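SmhA (Serratia marcescens, PDB 7A27) probably acts as one component of a tripartite alpha-pore forming toxin that assembles on target membranes, here captured in its soluble form. Local coordinates at residues L27-S32 / G358-P363; N33-Q38 / Q281-L286; V195-S200 / S234-I239. All blocks are in the same frame, centred on the assembly; numbering follows the deposited sequence.

Interaction 1: residues L27-S32 / G358-P363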
ATOM      1  N   LEU A  27      -1.567  -3.687   0.859  1.00 65.89           N
ATOM      2  CA  LEU A  27      -1.512  -4.163   2.258  1.00 66.72           C
ATOM      3  C   LEU A  27      -2.240  -3.136   3.140  1.00 68.78           C
ATOM      4  O   LEU A  27      -3.053  -3.547   3.961  1.00 70.96           O
ATOM      5  CB  LEU A  27      -0.057  -4.379   2.686  1.00 63.98           C
ATOM      6  CG  LEU A  27       0.122  -4.929   4.092  1.00 63.06           C
ATOM      7  CD1 LEU A  27      -0.653  -6.201   4.281  1.00 63.79           C
ATOM      8  CD2 LEU A  27       1.572  -5.204   4.396  1.00 63.07           C
ATOM      9  N   ASN A  28      -2.022  -1.842   2.932  1.00 69.51           N
ATOM     10  CA  ASN A  28      -2.627  -0.775   3.768  1.00 70.96           C
ATOM     11  C   ASN A  28      -4.145  -0.774   3.541  1.00 70.20           C
ATOM     12  O   ASN A  28      -4.885  -0.337   4.434  1.00 72.21           O
ATOM     13  CB  ASN A  28      -2.012   0.596   3.483  1.00 72.96           C
ATOM     14  CG  ASN A  28      -2.098   1.533   4.674  1.00 75.07           C
ATOM     15  OD1 ASN A  28      -2.248   1.092   5.816  1.00 72.83           O
ATOM     16  ND2 ASN A  28      -1.981   2.829   4.418  1.00 78.51           N
ATOM     17  N   GLN A  29      -4.590  -1.246   2.386  1.00 67.75           N
ATOM     18  CA  GLN A  29      -6.028  -1.380   2.035  1.00 68.50           C
ATOM     19  C   GLN A  29      -6.614  -2.420   3.002  1.00 70.12           C
ATOM     20  O   GLN A  29      -7.705  -2.155   3.566  1.00 70.63           O
ATOM     21  CB  GLN A  29      -6.126  -1.754   0.548  1.00 67.68           C
ATOM     22  CG  GLN A  29      -7.498  -1.649  -0.077  1.00 68.55           C
ATOM     23  CD  GLN A  29      -7.484  -1.932  -1.568  1.00 69.91           C
ATOM     24  OE1 GLN A  29      -6.526  -2.453  -2.122  1.00 69.19           O
ATOM     25  NE2 GLN A  29      -8.568  -1.595  -2.252  1.00 70.67           N
ATOM     26  N   SER A  30      -5.886  -3.532   3.218  1.00 68.42           N
ATOM     27  CA  SER A  30      -6.290  -4.666   4.088  1.00 67.08           C
ATOM     28  C   SER A  30      -6.235  -4.224   5.554  1.00 65.14           C
ATOM     29  O   SER A  30      -7.133  -4.601   6.299  1.00 65.73           O
ATOM     30  CB  SER A  30      -5.451  -5.908   3.847  1.00 66.63           C
ATOM     31  OG  SER A  30      -5.554  -6.372   2.507  1.00 65.42           O
ATOM     32  N   TYR A  31      -5.243  -3.432   5.952  1.00 63.14           N
ATOM     33  CA  TYR A  31      -5.121  -2.912   7.341  1.00 63.91           C
ATOM     34  C   TYR A  31      -6.229  -1.894   7.607  1.00 65.29           C
ATOM     35  O   TYR A  31      -6.651  -1.803   8.753  1.00 66.74           O
ATOM     36  CB  TYR A  31      -3.731  -2.348   7.634  1.00 63.12           C
ATOM     37  CG  TYR A  31      -2.629  -3.371   7.728  1.00 62.96           C
ATOM     38  CD1 TYR A  31      -2.843  -4.612   8.308  1.00 64.11           C
ATOM     39  CD2 TYR A  31      -1.339  -3.066   7.342  1.00 61.79           C
ATOM     40  CE1 TYR A  31      -1.828  -5.550   8.408  1.00 63.17           C
ATOM     41  CE2 TYR A  31      -0.308  -3.982   7.445  1.00 60.80           C
ATOM     42  CZ  TYR A  31      -0.561  -5.226   7.974  1.00 61.33           C
ATOM     43  OH  TYR A  31       0.436  -6.128   8.087  1.00 62.83           O
ATOM     44  N   SER A  32      -6.695  -1.173   6.591  1.00 67.12           N
ATOM     45  CA  SER A  32      -7.864  -0.265   6.724  1.00 69.78           C
ATOM     46  C   SER A  32      -9.108  -1.118   6.965  1.00 71.80           C
ATOM     47  O   SER A  32      -9.883  -0.767   7.864  1.00 73.60           O
ATOM     48  CB  SER A  32      -8.057   0.608   5.526  1.00 70.08           C
ATOM     49  OG  SER A  32      -6.905   1.393   5.329  1.00 72.05           O
ATOM     50  N   GLY A 358     -10.304  -5.832  -6.408  1.00 77.68           N
ATOM     51  CA  GLY A 358     -10.588  -7.114  -5.731  1.00 78.69           C
ATOM     52  C   GLY A 358     -10.285  -7.070  -4.248  1.00 78.53           C
ATOM     53  O   GLY A 358     -11.099  -7.598  -3.453  1.00 79.28           O
ATOM     54  N   ASN A 359      -9.183  -6.412  -3.885  1.00 78.23           N
ATOM     55  CA  ASN A 359      -8.679  -6.315  -2.492  1.00 77.80           C
ATOM     56  C   ASN A 359      -9.455  -5.260  -1.694  1.00 76.90           C
ATOM     57  O   ASN A 359      -8.982  -4.942  -0.580  1.00 76.81           O
ATOM     58  CB  ASN A 359      -7.181  -6.004  -2.467  1.00 76.97           C
ATOM     59  CG  ASN A 359      -6.540  -6.235  -1.113  1.00 77.44           C
ATOM     60  OD1 ASN A 359      -6.887  -7.184  -0.410  1.00 79.30           O
ATOM     61  ND2 ASN A 359      -5.608  -5.371  -0.743  1.00 77.80           N
ATOM     62  N   ASN A 360     -10.603  -4.774  -2.197  1.00 76.35           N
ATOM     63  CA  ASN A 360     -11.428  -3.762  -1.489  1.00 75.78           C
ATOM     64  C   ASN A 360     -12.186  -4.430  -0.340  1.00 75.62           C
ATOM     65  O   ASN A 360     -12.627  -3.707   0.562  1.00 74.27           O
ATOM     66  CB  ASN A 360     -12.430  -3.034  -2.383  1.00 76.60           C
ATOM     67  CG  ASN A 360     -13.078  -1.872  -1.650  1.00 78.35           C
ATOM     68  OD1 ASN A 360     -12.395  -1.016  -1.078  1.00 80.53           O
ATOM     69  ND2 ASN A 360     -14.394  -1.824  -1.636  1.00 77.86           N
ATOM     70  N   ILE A 361     -12.342  -5.751  -0.390  1.00 77.17           N
ATOM     71  CA  ILE A 361     -13.071  -6.544   0.642  1.00 79.33           C
ATOM     72  C   ILE A 361     -12.078  -7.497   1.325  1.00 77.58           C
ATOM     73  O   ILE A 361     -11.213  -8.045   0.631  1.00 77.75           O
ATOM     74  CB  ILE A 361     -14.299  -7.265   0.034  1.00 83.02           C
ATOM     75  CG1 ILE A 361     -15.112  -7.996   1.112  1.00 87.31           C
ATOM     76  CG2 ILE A 361     -13.890  -8.195  -1.097  1.00 83.09           C
ATOM     77  CD1 ILE A 361     -15.626  -7.119   2.262  1.00 87.69           C
ATOM     78  N   LEU A 362     -12.184  -7.646   2.652  1.00 75.83           N
ATOM     79  CA  LEU A 362     -11.335  -8.523   3.508  1.00 74.05           C
ATOM     80  C   LEU A 362     -12.221  -9.650   4.024  1.00 75.82           C
ATOM     81  O   LEU A 362     -12.762  -9.574   5.126  1.00 76.00           O
ATOM     82  CB  LEU A 362     -10.767  -7.691   4.662  1.00 72.31           C
ATOM     83  CG  LEU A 362      -9.700  -8.358   5.528  1.00 70.91           C
ATOM     84  CD1 LEU A 362      -8.436  -8.595   4.711  1.00 69.49           C
ATOM     85  CD2 LEU A 362      -9.388  -7.502   6.762  1.00 70.22           C
ATOM     86  N   PRO A 363     -12.391 -10.735   3.233  1.00 77.76           N
ATOM     87  CA  PRO A 363     -13.332 -11.805   3.579  1.00 79.44           C
ATOM     88  C   PRO A 363     -13.070 -12.553   4.892  1.00 80.48           C
ATOM     89  O   PRO A 363     -11.962 -12.598   5.294  1.00 78.50           O
ATOM     90  CB  PRO A 363     -13.178 -12.776   2.396  1.00 80.03           C
ATOM     91  CG  PRO A 363     -11.831 -12.460   1.790  1.00 77.98           C
ATOM     92  CD  PRO A 363     -11.706 -10.965   1.945  1.00 76.96           C
TER

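Interaction 2: residues N33-Q38 / Q281-L286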
ATOM      1  N   ASN A  33      -9.280  -2.196   6.194  1.00 71.28           N
ATOM      2  CA  ASN A  33     -10.452  -3.091   6.323  1.00 73.50           C
ATOM      3  C   ASN A  33     -10.447  -3.730   7.715  1.00 73.81           C
ATOM      4  O   ASN A  33     -11.545  -3.944   8.267  1.00 74.03           O
ATOM      5  CB  ASN A  33     -10.483  -4.157   5.233  1.00 74.61           C
ATOM      6  CG  ASN A  33     -10.987  -3.632   3.909  1.00 75.94           C
ATOM      7  OD1 ASN A  33     -11.964  -2.869   3.855  1.00 76.81           O
ATOM      8  ND2 ASN A  33     -10.341  -4.071   2.834  1.00 76.94           N
ATOM      9  N   LEU A  34      -9.266  -4.018   8.261  1.00 71.44           N
ATOM     10  CA  LEU A  34      -9.145  -4.659   9.589  1.00 71.00           C
ATOM     11  C   LEU A  34      -9.633  -3.665  10.651  1.00 70.80           C
ATOM     12  O   LEU A  34     -10.401  -4.073  11.511  1.00 71.26           O
ATOM     13  CB  LEU A  34      -7.696  -5.086   9.829  1.00 70.44           C
ATOM     14  CG  LEU A  34      -7.441  -5.821  11.140  1.00 71.42           C
ATOM     15  CD1 LEU A  34      -8.101  -7.190  11.159  1.00 74.00           C
ATOM     16  CD2 LEU A  34      -5.960  -5.968  11.379  1.00 70.69           C
ATOM     17  N   LEU A  35      -9.216  -2.402  10.580  1.00 69.58           N
ATOM     18  CA  LEU A  35      -9.623  -1.333  11.538  1.00 69.59           C
ATOM     19  C   LEU A  35     -11.133  -1.087  11.502  1.00 71.39           C
ATOM     20  O   LEU A  35     -11.705  -0.756  12.591  1.00 74.86           O
ATOM     21  CB  LEU A  35      -8.891  -0.044  11.180  1.00 68.80           C
ATOM     22  CG  LEU A  35      -7.457   0.043  11.677  1.00 67.99           C
ATOM     23  CD1 LEU A  35      -6.790   1.246  11.045  1.00 67.28           C
ATOM     24  CD2 LEU A  35      -7.419   0.134  13.193  1.00 69.45           C
ATOM     25  N   LEU A  36     -11.753  -1.240  10.322  1.00 69.97           N
ATOM     26  CA  LEU A  36     -13.201  -0.979  10.089  1.00 70.71           C
ATOM     27  C   LEU A  36     -14.038  -2.211  10.429  1.00 72.26           C
ATOM     28  O   LEU A  36     -15.250  -2.021  10.624  1.00 76.76           O
ATOM     29  CB  LEU A  36     -13.409  -0.565   8.628  1.00 70.00           C
ATOM     30  CG  LEU A  36     -12.816   0.786   8.253  1.00 69.21           C
ATOM     31  CD1 LEU A  36     -12.715   0.961   6.750  1.00 68.97           C
ATOM     32  CD2 LEU A  36     -13.620   1.916   8.874  1.00 70.35           C
ATOM     33  N   SER A  37     -13.448  -3.409  10.464  1.00 71.09           N
ATOM     34  CA  SER A  37     -14.147  -4.687  10.771  1.00 72.22           C
ATOM     35  C   SER A  37     -14.129  -4.930  12.275  1.00 70.83           C
ATOM     36  O   SER A  37     -15.083  -5.512  12.802  1.00 72.45           O
ATOM     37  CB  SER A  37     -13.535  -5.853  10.026  1.00 72.94           C
ATOM     38  OG  SER A  37     -13.608  -5.636   8.625  1.00 74.59           O
ATOM     39  N   GLN A  38     -13.068  -4.489  12.928  1.00 69.09           N
ATOM     40  CA  GLN A  38     -12.853  -4.644  14.384  1.00 70.61           C
ATOM     41  C   GLN A  38     -14.080  -4.121  15.128  1.00 71.54           C
ATOM     42  O   GLN A  38     -14.501  -3.000  14.858  1.00 71.93           O
ATOM     43  CB  GLN A  38     -11.575  -3.901  14.807  1.00 69.82           C
ATOM     44  CG  GLN A  38     -11.315  -3.901  16.306  1.00 70.20           C
ATOM     45  CD  GLN A  38     -11.278  -5.293  16.882  1.00 71.18           C
ATOM     46  OE1 GLN A  38     -10.568  -6.171  16.398  1.00 70.29           O
ATOM     47  NE2 GLN A  38     -12.059  -5.499  17.931  1.00 73.54           N
ATOM     48  N   GLN A 281      -4.078  -0.454  19.500  1.00 73.09           N
ATOM     49  CA  GLN A 281      -2.779   0.166  19.138  1.00 72.00           C
ATOM     50  C   GLN A 281      -2.008  -0.754  18.184  1.00 72.03           C
ATOM     51  O   GLN A 281      -1.318  -0.211  17.295  1.00 71.31           O
ATOM     52  CB  GLN A 281      -1.986   0.482  20.402  1.00 71.94           C
ATOM     53  CG  GLN A 281      -0.553   0.899  20.139  1.00 72.01           C
ATOM     54  CD  GLN A 281      -0.441   2.026  19.143  1.00 71.65           C
ATOM     55  OE1 GLN A 281      -1.381   2.808  18.950  1.00 70.93           O
ATOM     56  NE2 GLN A 281       0.723   2.095  18.505  1.00 71.03           N
ATOM     57  N   ALA A 282      -2.110  -2.078  18.350  1.00 71.17           N
ATOM     58  CA  ALA A 282      -1.423  -3.059  17.480  1.00 70.17           C
ATOM     59  C   ALA A 282      -1.939  -2.910  16.042  1.00 69.84           C
ATOM     60  O   ALA A 282      -1.131  -2.970  15.106  1.00 67.33           O
ATOM     61  CB  ALA A 282      -1.632  -4.448  18.019  1.00 70.69           C
ATOM     62  N   GLN A 283      -3.255  -2.729  15.892  1.00 71.76           N
ATOM     63  CA  GLN A 283      -3.948  -2.556  14.584  1.00 71.25           C
ATOM     64  C   GLN A 283      -3.583  -1.187  13.994  1.00 71.61           C
ATOM     65  O   GLN A 283      -3.316  -1.116  12.776  1.00 72.67           O
ATOM     66  CB  GLN A 283      -5.455  -2.726  14.766  1.00 70.99           C
ATOM     67  CG  GLN A 283      -5.895  -4.133  15.165  1.00 70.30           C
ATOM     68  CD  GLN A 283      -7.344  -4.192  15.585  1.00 70.58           C
ATOM     69  OE1 GLN A 283      -7.922  -3.205  16.067  1.00 71.17           O
ATOM     70  NE2 GLN A 283      -7.944  -5.360  15.382  1.00 69.31           N
ATOM     71  N   ALA A 284      -3.533  -0.138  14.823  1.00 71.02           N
ATOM     72  CA  ALA A 284      -3.158   1.233  14.407  1.00 69.10           C
ATOM     73  C   ALA A 284      -1.743   1.205  13.841  1.00 67.99           C
ATOM     74  O   ALA A 284      -1.543   1.756  12.751  1.00 65.69           O
ATOM     75  CB  ALA A 284      -3.254   2.176  15.578  1.00 69.90           C
ATOM     76  N   GLN A 285      -0.811   0.589  14.586  1.00 68.34           N
ATOM     77  CA  GLN A 285       0.624   0.448  14.228  1.00 66.98           C
ATOM     78  C   GLN A 285       0.708  -0.078  12.795  1.00 65.20           C
ATOM     79  O   GLN A 285       1.399   0.556  12.009  1.00 64.91           O
ATOM     80  CB  GLN A 285       1.333  -0.501  15.196  1.00 69.56           C
ATOM     81  CG  GLN A 285       2.856  -0.566  15.079  1.00 69.87           C
ATOM     82  CD  GLN A 285       3.521   0.599  15.767  1.00 71.23           C
ATOM     83  OE1 GLN A 285       3.397   0.787  16.985  1.00 73.72           O
ATOM     84  NE2 GLN A 285       4.229   1.396  14.981  1.00 69.33           N
ATOM     85  N   LEU A 286       0.028  -1.178  12.460  1.00 64.23           N
ATOM     86  CA  LEU A 286       0.123  -1.786  11.106  1.00 64.15           C
ATOM     87  C   LEU A 286      -0.292  -0.754  10.063  1.00 63.79           C
ATOM     88  O   LEU A 286       0.440  -0.599   9.070  1.00 61.74           O
ATOM     89  CB  LEU A 286      -0.760  -3.032  11.000  1.00 64.03           C
ATOM     90  CG  LEU A 286      -0.326  -4.218  11.851  1.00 64.17           C
ATOM     91  CD1 LEU A 286      -1.336  -5.355  11.743  1.00 64.60           C
ATOM     92  CD2 LEU A 286       1.075  -4.680  11.452  1.00 64.32           C
TER

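Interaction 3: residues V195-S200 / S234-I239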
ATOM      1  N   VAL A 195      -3.870 -10.704  -5.389  1.00 76.50           N
ATOM      2  CA  VAL A 195      -3.825 -10.621  -3.904  1.00 76.13           C
ATOM      3  C   VAL A 195      -5.205 -10.820  -3.284  1.00 75.89           C
ATOM      4  O   VAL A 195      -6.196 -10.318  -3.802  1.00 76.57           O
ATOM      5  CB  VAL A 195      -3.205  -9.301  -3.406  1.00 74.62           C
ATOM      6  CG1 VAL A 195      -1.834  -9.085  -4.013  1.00 74.30           C
ATOM      7  CG2 VAL A 195      -4.112  -8.106  -3.631  1.00 74.83           C
ATOM      8  N   GLN A 196      -5.186 -11.449  -2.116  1.00 75.90           N
ATOM      9  CA  GLN A 196      -6.331 -11.680  -1.215  1.00 77.83           C
ATOM     10  C   GLN A 196      -5.740 -11.965   0.181  1.00 74.63           C
ATOM     11  O   GLN A 196      -4.829 -12.796   0.298  1.00 74.17           O
ATOM     12  CB  GLN A 196      -7.155 -12.840  -1.780  1.00 84.29           C
ATOM     13  CG  GLN A 196      -8.526 -13.043  -1.130  1.00 87.70           C
ATOM     14  CD  GLN A 196      -9.665 -12.235  -1.716  1.00 89.00           C
ATOM     15  OE1 GLN A 196      -9.636 -10.998  -1.805  1.00 87.75           O
ATOM     16  NE2 GLN A 196     -10.720 -12.958  -2.070  1.00 89.74           N
ATOM     17  N   LEU A 197      -6.244 -11.273   1.201  1.00 71.61           N
ATOM     18  CA  LEU A 197      -5.993 -11.565   2.637  1.00 69.50           C
ATOM     19  C   LEU A 197      -7.353 -11.688   3.320  1.00 68.36           C
ATOM     20  O   LEU A 197      -8.278 -11.009   2.884  1.00 70.33           O
ATOM     21  CB  LEU A 197      -5.162 -10.435   3.247  1.00 69.30           C
ATOM     22  CG  LEU A 197      -3.671 -10.425   2.902  1.00 68.48           C
ATOM     23  CD1 LEU A 197      -2.946  -9.344   3.688  1.00 66.33           C
ATOM     24  CD2 LEU A 197      -3.051 -11.788   3.153  1.00 69.47           C
ATOM     25  N   GLY A 198      -7.488 -12.543   4.324  1.00 67.74           N
ATOM     26  CA  GLY A 198      -8.760 -12.747   5.042  1.00 67.72           C
ATOM     27  C   GLY A 198      -8.697 -12.157   6.437  1.00 66.42           C
ATOM     28  O   GLY A 198      -7.764 -11.387   6.704  1.00 64.52           O
ATOM     29  N   GLN A 199      -9.656 -12.522   7.291  1.00 66.82           N
ATOM     30  CA  GLN A 199      -9.722 -12.095   8.712  1.00 65.84           C
ATOM     31  C   GLN A 199     -10.563 -13.095   9.499  1.00 67.48           C
ATOM     32  O   GLN A 199     -11.342 -13.846   8.877  1.00 71.52           O
ATOM     33  CB  GLN A 199     -10.336 -10.704   8.835  1.00 65.54           C
ATOM     34  CG  GLN A 199     -11.757 -10.568   8.302  1.00 66.57           C
ATOM     35  CD  GLN A 199     -12.378  -9.254   8.733  1.00 66.20           C
ATOM     36  OE1 GLN A 199     -12.466  -8.947   9.925  1.00 66.52           O
ATOM     37  NE2 GLN A 199     -12.807  -8.458   7.764  1.00 64.87           N
ATOM     38  N   SER A 200     -10.403 -13.106  10.820  1.00 66.57           N
ATOM     39  CA  SER A 200     -11.171 -13.959  11.767  1.00 67.28           C
ATOM     40  C   SER A 200     -10.925 -13.446  13.184  1.00 67.16           C
ATOM     41  O   SER A 200      -9.971 -12.630  13.372  1.00 68.72           O
ATOM     42  CB  SER A 200     -10.799 -15.411  11.645  1.00 67.37           C
ATOM     43  OG  SER A 200      -9.508 -15.670  12.183  1.00 66.43           O
ATOM     44  N   SER A 234     -10.063  -8.961  16.115  1.00 73.44           N
ATOM     45  CA  SER A 234      -9.989  -9.393  14.700  1.00 73.53           C
ATOM     46  C   SER A 234      -8.520  -9.345  14.274  1.00 72.05           C
ATOM     47  O   SER A 234      -7.791  -8.424  14.718  1.00 71.03           O
ATOM     48  CB  SER A 234     -10.879  -8.544  13.810  1.00 74.58           C
ATOM     49  OG  SER A 234     -12.238  -8.552  14.264  1.00 75.05           O
ATOM     50  N   GLY A 235      -8.087 -10.326  13.489  1.00 71.86           N
ATOM     51  CA  GLY A 235      -6.713 -10.389  12.972  1.00 70.82           C
ATOM     52  C   GLY A 235      -6.709 -10.845  11.530  1.00 71.03           C
ATOM     53  O   GLY A 235      -7.641 -11.611  11.154  1.00 71.63           O
ATOM     54  N   ILE A 236      -5.721 -10.384  10.752  1.00 70.08           N
ATOM     55  CA  ILE A 236      -5.520 -10.800   9.330  1.00 70.74           C
ATOM     56  C   ILE A 236      -5.252 -12.305   9.332  1.00 73.08           C
ATOM     57  O   ILE A 236      -4.682 -12.793  10.337  1.00 75.70           O
ATOM     58  CB  ILE A 236      -4.348 -10.063   8.654  1.00 69.24           C
ATOM     59  CG1 ILE A 236      -4.502  -8.539   8.681  1.00 68.27           C
ATOM     60  CG2 ILE A 236      -4.148 -10.573   7.237  1.00 69.25           C
ATOM     61  CD1 ILE A 236      -5.698  -8.019   7.940  1.00 69.50           C
ATOM     62  N   GLN A 237      -5.633 -13.004   8.257  1.00 73.84           N
ATOM     63  CA  GLN A 237      -5.370 -14.449   8.077  1.00 74.25           C
ATOM     64  C   GLN A 237      -5.048 -14.691   6.603  1.00 74.61           C
ATOM     65  O   GLN A 237      -5.438 -13.877   5.763  1.00 73.08           O
ATOM     66  CB  GLN A 237      -6.585 -15.265   8.486  1.00 75.52           C
ATOM     67  CG  GLN A 237      -6.207 -16.504   9.285  1.00 77.04           C
ATOM     68  CD  GLN A 237      -5.954 -16.236  10.751  1.00 76.04           C
ATOM     69  OE1 GLN A 237      -6.666 -15.476  11.422  1.00 74.50           O
ATOM     70  NE2 GLN A 237      -5.060 -17.049  11.296  1.00 74.60           N
ATOM     71  N   ALA A 238      -4.313 -15.751   6.300  1.00 76.53           N
ATOM     72  CA  ALA A 238      -4.039 -16.136   4.905  1.00 78.90           C
ATOM     73  C   ALA A 238      -5.324 -16.773   4.389  1.00 82.92           C
ATOM     74  O   ALA A 238      -6.083 -17.304   5.236  1.00 86.01           O
ATOM     75  CB  ALA A 238      -2.866 -17.080   4.838  1.00 79.10           C
ATOM     76  N   ILE A 239      -5.570 -16.721   3.081  1.00 85.25           N
ATOM     77  CA  ILE A 239      -6.781 -17.345   2.475  1.00 88.95           C
ATOM     78  C   ILE A 239      -6.718 -18.873   2.564  1.00 94.96           C
ATOM     79  O   ILE A 239      -7.768 -19.443   2.910  1.00 98.29           O
ATOM     80  CB  ILE A 239      -7.019 -16.804   1.059  1.00 87.55           C
ATOM     81  CG1 ILE A 239      -7.413 -15.335   1.155  1.00 86.06           C
ATOM     82  CG2 ILE A 239      -8.069 -17.591   0.293  1.00 89.85           C
ATOM     83  CD1 ILE A 239      -8.723 -15.061   1.868  1.00 86.35           C
TER
HETATM   84  O   HOH W   1     -12.692 -10.506  11.919  1.00 57.51           O

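Interaction 1: residues L27-S32 / G358-P363
Asn359 lies against Gln29 and Ser30 on the flank of helix 14-37, and these three residues, with Leu362, make up the close, buried side of this contact. Asn359 belongs to the type I beta turn from Gly358 to Ile361, where the chain leaves helix 325-358. With CG opposite the backbone N (chi1 -165°), the amide is carried toward the helix, and ND2 is shared between two acceptors. One is Gln29 OE1, 3.4 Å from Asn359 ND2; the other is Ser30 OG, also 3.4 Å from that nitrogen. Both bonds are weak and noticeably bent, and they hold the amide only lightly. The amides of Gln29 and Asn359 stand nearly perpendicular, 80° apart, as the two side chains slide past each other in opposite directions. Gln29 runs out fully extended along the turn, its CD 3.5 Å from Asn359 O, and its NE2 finds a stronger partner in the backbone carbonyl of Tyr356 on helix 325-358. Leu362 covers the helix backbone, its CD2 3.7 Å from Ser30 O, while its CD1 makes the apolar contact, 4.1 Å from Ser30 CB; Leu197 packs on the same leucine. The loose side is Asn360, partly exposed: its CA comes to 3.7 Å from Gln29 NE2, its OD1 stays farther off, and its side chain also touches Lys69 of helix 48-96. The arrangement is thus a side-chain-mediated join between an N-terminal helix and the type I turn that leads out of helix 325-358, a long C-terminal helix of the bundle, and it includes Asn359, a calcium-binding residue of this protein, although no calcium ion is bound to it here.

Interaction 2: residues N33-Q38 / Q281-L286
Gln283 sets its CG opposite the carbonyl carbon (chi1 -66°) and then extends, sending its amide straight across from helix 272-299, whereas Gln38, just past the end of helix 14-37, bends at its second torsion (chi2 55°) and turns its amide back to meet it. The two chains cross at about a right angle. Gln283 NE2 donates to Gln38 OE1 at 2.9 Å in a nearly straight bond; the acceptor lies close to the plane of the Gln283 amide, but the donor is tilted out of the Gln38 carbonyl plane. Beside this bond Gln38 CG lies next to Gln283 OE1, 3.5 Å away. One helical turn back, Leu35 lays its CD2 alongside Gln283 CB at 3.8 Å, the two side chains passing in opposite directions, and Leu34 brings its CD2 to 4.2 Å from Gln283 CG. The aliphatic half of Gln283 therefore packs on two leucines, at CB and at CG, and its amide goes to Gln38 and Ser234. The helix segments run nearly antiparallel, at 154°, with axes 10.0 Å apart. Strand 230-237 completes the polar cluster: Ser234 N donates to Gln38 OE1, Ser234 O accepts from Gln283 NE2, and Met232 O accepts from Gln38 NE2. Such chemistry implies that Gln38, held at both OE1 and NE2, should have its amide fixed in rotation, while Gln283 is gripped through NE2, and that these buried, uncharged amides tie two helices of the bundle to the hairpin without any ionic bond.

Interaction 3: residues V195-S200 / S234-I239
Ser200 and Gln237 point to the same face of a two-stranded sheet, and there their ends meet: Ser200 OG donates to Gln237 OE1 at 2.9 Å, coming from above the amide carbonyl plane. With OG in the crowded position between its backbone N and carbonyl carbon (chi1 72°), the hydroxyl is turned across to the neighbouring strand. Gly198, paired with Gln237, has no side chain, and Ile239 lays its CD1 3.7 Å from Gly198 N. The strands form an antiparallel beta hairpin, consistent with the beta-tongue of the ClyA family, in which Gly198-Gln237 and Ser200-Gly235 are hydrogen-bonded pairs and Gln199-Ile236 is the non-hydrogen-bonded pair between them. Gly198 N to Gln237 O, 2.8 Å, is among the bonds that join them. At Gln199-Ile236 the side chains diverge; Ile236 CG2 instead meets Leu197 CD1 at 3.9 Å, the two crossing obliquely, packed against helices 14-37 and 160-188. Gln199 sends its NE2 to Leu362 O and Ser37 OG, while a water bridges its OE1 to Ser234 OG. At the exposed end, Gln196 holds its CG anti to the backbone N (chi1 -169°), where it meets Ile239 CG1.

Overall arrangement
Interactions 1 and 2 both use helix 14-37, on successive turns, and interaction 3 lies beside them on the hairpin, so all three converge within about 12 Å between centres. Interaction 2 is wholly buried and joins two helices through leucines and paired amides. Interaction 1 is also largely buried but relies on weak bonds to a turn, with one partly exposed residue, Asn360, at its margin. Interaction 3 depends on regular backbone hydrogen bonds and runs from a buried side facing the helices to an exposed end. Interactions 1 and 2 are linked by a weak bond from Asn33 to Asn360 O and by the packing of Tyr31 on Leu286; glutamine side chains connect both to the hairpin.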